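Local coordinates for periplasmic binding protein (Veillonella parvula, PDB 4MO9), which probably binds an iron-siderophore or similar metal-chelate solute outside the cell membrane and delivers it to an ABC-type importer, at residues N216-G220 with V235-D239. Residues are numbered along the deposited sequence; the frame is centred on the assembly and turned at random.
Sequences NSFSG and VITKD
T237 meets the loop 216-220 from within a type I beta turn, V235 to K238, that begins on the last residue of the edge strand 234-235 of the five-stranded sheet in this periplasmic binding protein. K238 N closes the turn on V235 O at 2.9 Å, and the backbone angles of I236 and T237 make it type I. With chi1 at 44°, T237 OG1 sits between its own backbone N and carbonyl carbon and reaches F218 O at 2.6 Å. The C=O...OG1 angle of 154°, with the donor in the carbonyl plane, supports a well-directed hydrogen bond. T237 CG2 lies beside S217 OG at 3.4 Å, and that hydroxyl is hydrogen-bonded to L204 O of strand 201-206, the neighbour of the edge strand. A valine in place of T237 would probably leave F218 O without its hydroxyl donor and weaken the tie between loop and turn. V235 CG1 approaches the same carbonyl oxygen at 3.9 Å, adding an apolar neighbour. The F218 ring leads off the other way, to W224. At the last residue of the turn, K238 CB rests 3.7 Å from G220 CA, where a side chain would collide with it; the lysine chain then runs outward to a salt bridge with D234. One water closes this end, accepting from G220 N at 2.9 Å and donating to K238 O at 2.8 Å.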
loop_
_atom_site.group_PDB
_atom_site.type_symbol
_atom_site.label_atom_id
_atom_site.label_comp_id
_atom_site.label_asym_id
_atom_site.label_seq_id
_atom_site.Cartn_x
_atom_site.Cartn_y
_atom_site.Cartn_z
ATOM N N ASN A 216 -11.374 3.790 -11.481
ATOM C CA ASN A 216 -11.662 4.827 -10.499
ATOM C C ASN A 216 -10.646 5.960 -10.520
ATOM O O ASN A 216 -9.441 5.720 -10.673
ATOM C CB ASN A 216 -11.707 4.231 -9.084
ATOM C CG ASN A 216 -12.922 3.355 -8.858
ATOM O OD1 ASN A 216 -13.966 3.537 -9.485
ATOM N ND2 ASN A 216 -12.793 2.405 -7.953
ATOM N N SER A 217 -11.129 7.191 -10.358
ATOM C CA SER A 217 -10.238 8.323 -10.112
ATOM C C SER A 217 -10.399 8.703 -8.653
ATOM O O SER A 217 -10.935 7.914 -7.867
ATOM C CB SER A 217 -10.555 9.512 -11.018
ATOM O OG SER A 217 -9.519 10.483 -10.939
ATOM N N PHE A 218 -9.928 9.888 -8.271
ATOM C CA PHE A 218 -9.837 10.220 -6.845
ATOM C C PHE A 218 -10.183 11.674 -6.516
ATOM O O PHE A 218 -10.004 12.564 -7.353
ATOM C CB PHE A 218 -8.416 9.926 -6.340
ATOM C CG PHE A 218 -8.009 8.477 -6.470
ATOM C CD1 PHE A 218 -7.423 8.003 -7.638
ATOM C CD2 PHE A 218 -8.211 7.592 -5.421
ATOM C CE1 PHE A 218 -7.041 6.672 -7.757
ATOM C CE2 PHE A 218 -7.833 6.255 -5.530
ATOM C CZ PHE A 218 -7.253 5.797 -6.709
ATOM N N SER A 219 -10.667 11.917 -5.295
ATOM C CA SER A 219 -10.778 13.277 -4.764
ATOM C C SER A 219 -9.373 13.728 -4.388
ATOM O O SER A 219 -8.418 12.964 -4.538
ATOM C CB SER A 219 -11.626 13.289 -3.501
ATOM O OG SER A 219 -10.896 12.702 -2.437
ATOM N N GLY A 220 -9.236 14.949 -3.874
ATOM C CA GLY A 220 -7.931 15.447 -3.476
ATOM C C GLY A 220 -7.495 15.017 -2.085
ATOM O O GLY A 220 -6.348 15.273 -1.677
ATOM N N VAL A 235 -4.723 17.934 -8.128
ATOM C CA VAL A 235 -5.537 16.813 -8.605
ATOM C C VAL A 235 -6.783 17.304 -9.362
ATOM O O VAL A 235 -7.716 17.831 -8.750
ATOM C CB VAL A 235 -5.947 15.903 -7.430
ATOM C CG1 VAL A 235 -6.769 14.727 -7.922
ATOM C CG2 VAL A 235 -4.706 15.409 -6.681
ATOM N N ILE A 236 -6.814 17.125 -10.685
ATOM C CA ILE A 236 -7.879 17.743 -11.496
ATOM C C ILE A 236 -9.290 17.273 -11.113
ATOM O O ILE A 236 -10.280 17.956 -11.386
ATOM C CB ILE A 236 -7.671 17.550 -13.031
ATOM C CG1 ILE A 236 -7.922 16.096 -13.459
ATOM C CG2 ILE A 236 -6.285 18.049 -13.469
ATOM C CD1 ILE A 236 -8.029 15.916 -14.991
ATOM N N THR A 237 -9.374 16.104 -10.484
ATOM C CA THR A 237 -10.656 15.515 -10.103
ATOM C C THR A 237 -11.069 15.841 -8.661
ATOM O O THR A 237 -12.126 15.397 -8.213
ATOM C CB THR A 237 -10.636 13.976 -10.266
ATOM O OG1 THR A 237 -9.408 13.457 -9.741
ATOM C CG2 THR A 237 -10.767 13.577 -11.735
ATOM N N LYS A 238 -10.245 16.610 -7.946
ATOM C CA LYS A 238 -10.463 16.879 -6.513
ATOM C C LYS A 238 -11.870 17.371 -6.133
ATOM O O LYS A 238 -12.355 17.071 -5.038
ATOM C CB LYS A 238 -9.397 17.841 -5.962
ATOM C CG LYS A 238 -9.540 19.284 -6.435
ATOM C CD LYS A 238 -8.252 20.076 -6.218
ATOM C CE LYS A 238 -8.397 21.493 -6.776
ATOM N NZ LYS A 238 -7.085 22.159 -7.040
ATOM N N ASP A 239 -12.526 18.108 -7.032
ATOM C CA ASP A 239 -13.864 18.644 -6.764
ATOM C C ASP A 239 -15.004 17.796 -7.334
ATOM O O ASP A 239 -16.140 17.890 -6.866
ATOM C CB ASP A 239 -13.992 20.072 -7.306
ATOM C CG ASP A 239 -13.224 21.085 -6.483
ATOM O OD1 ASP A 239 -13.166 20.931 -5.242
ATOM O OD2 ASP A 239 -12.681 22.039 -7.086
HETATM O O HOH W 1 -11.148 16.701 -2.579
#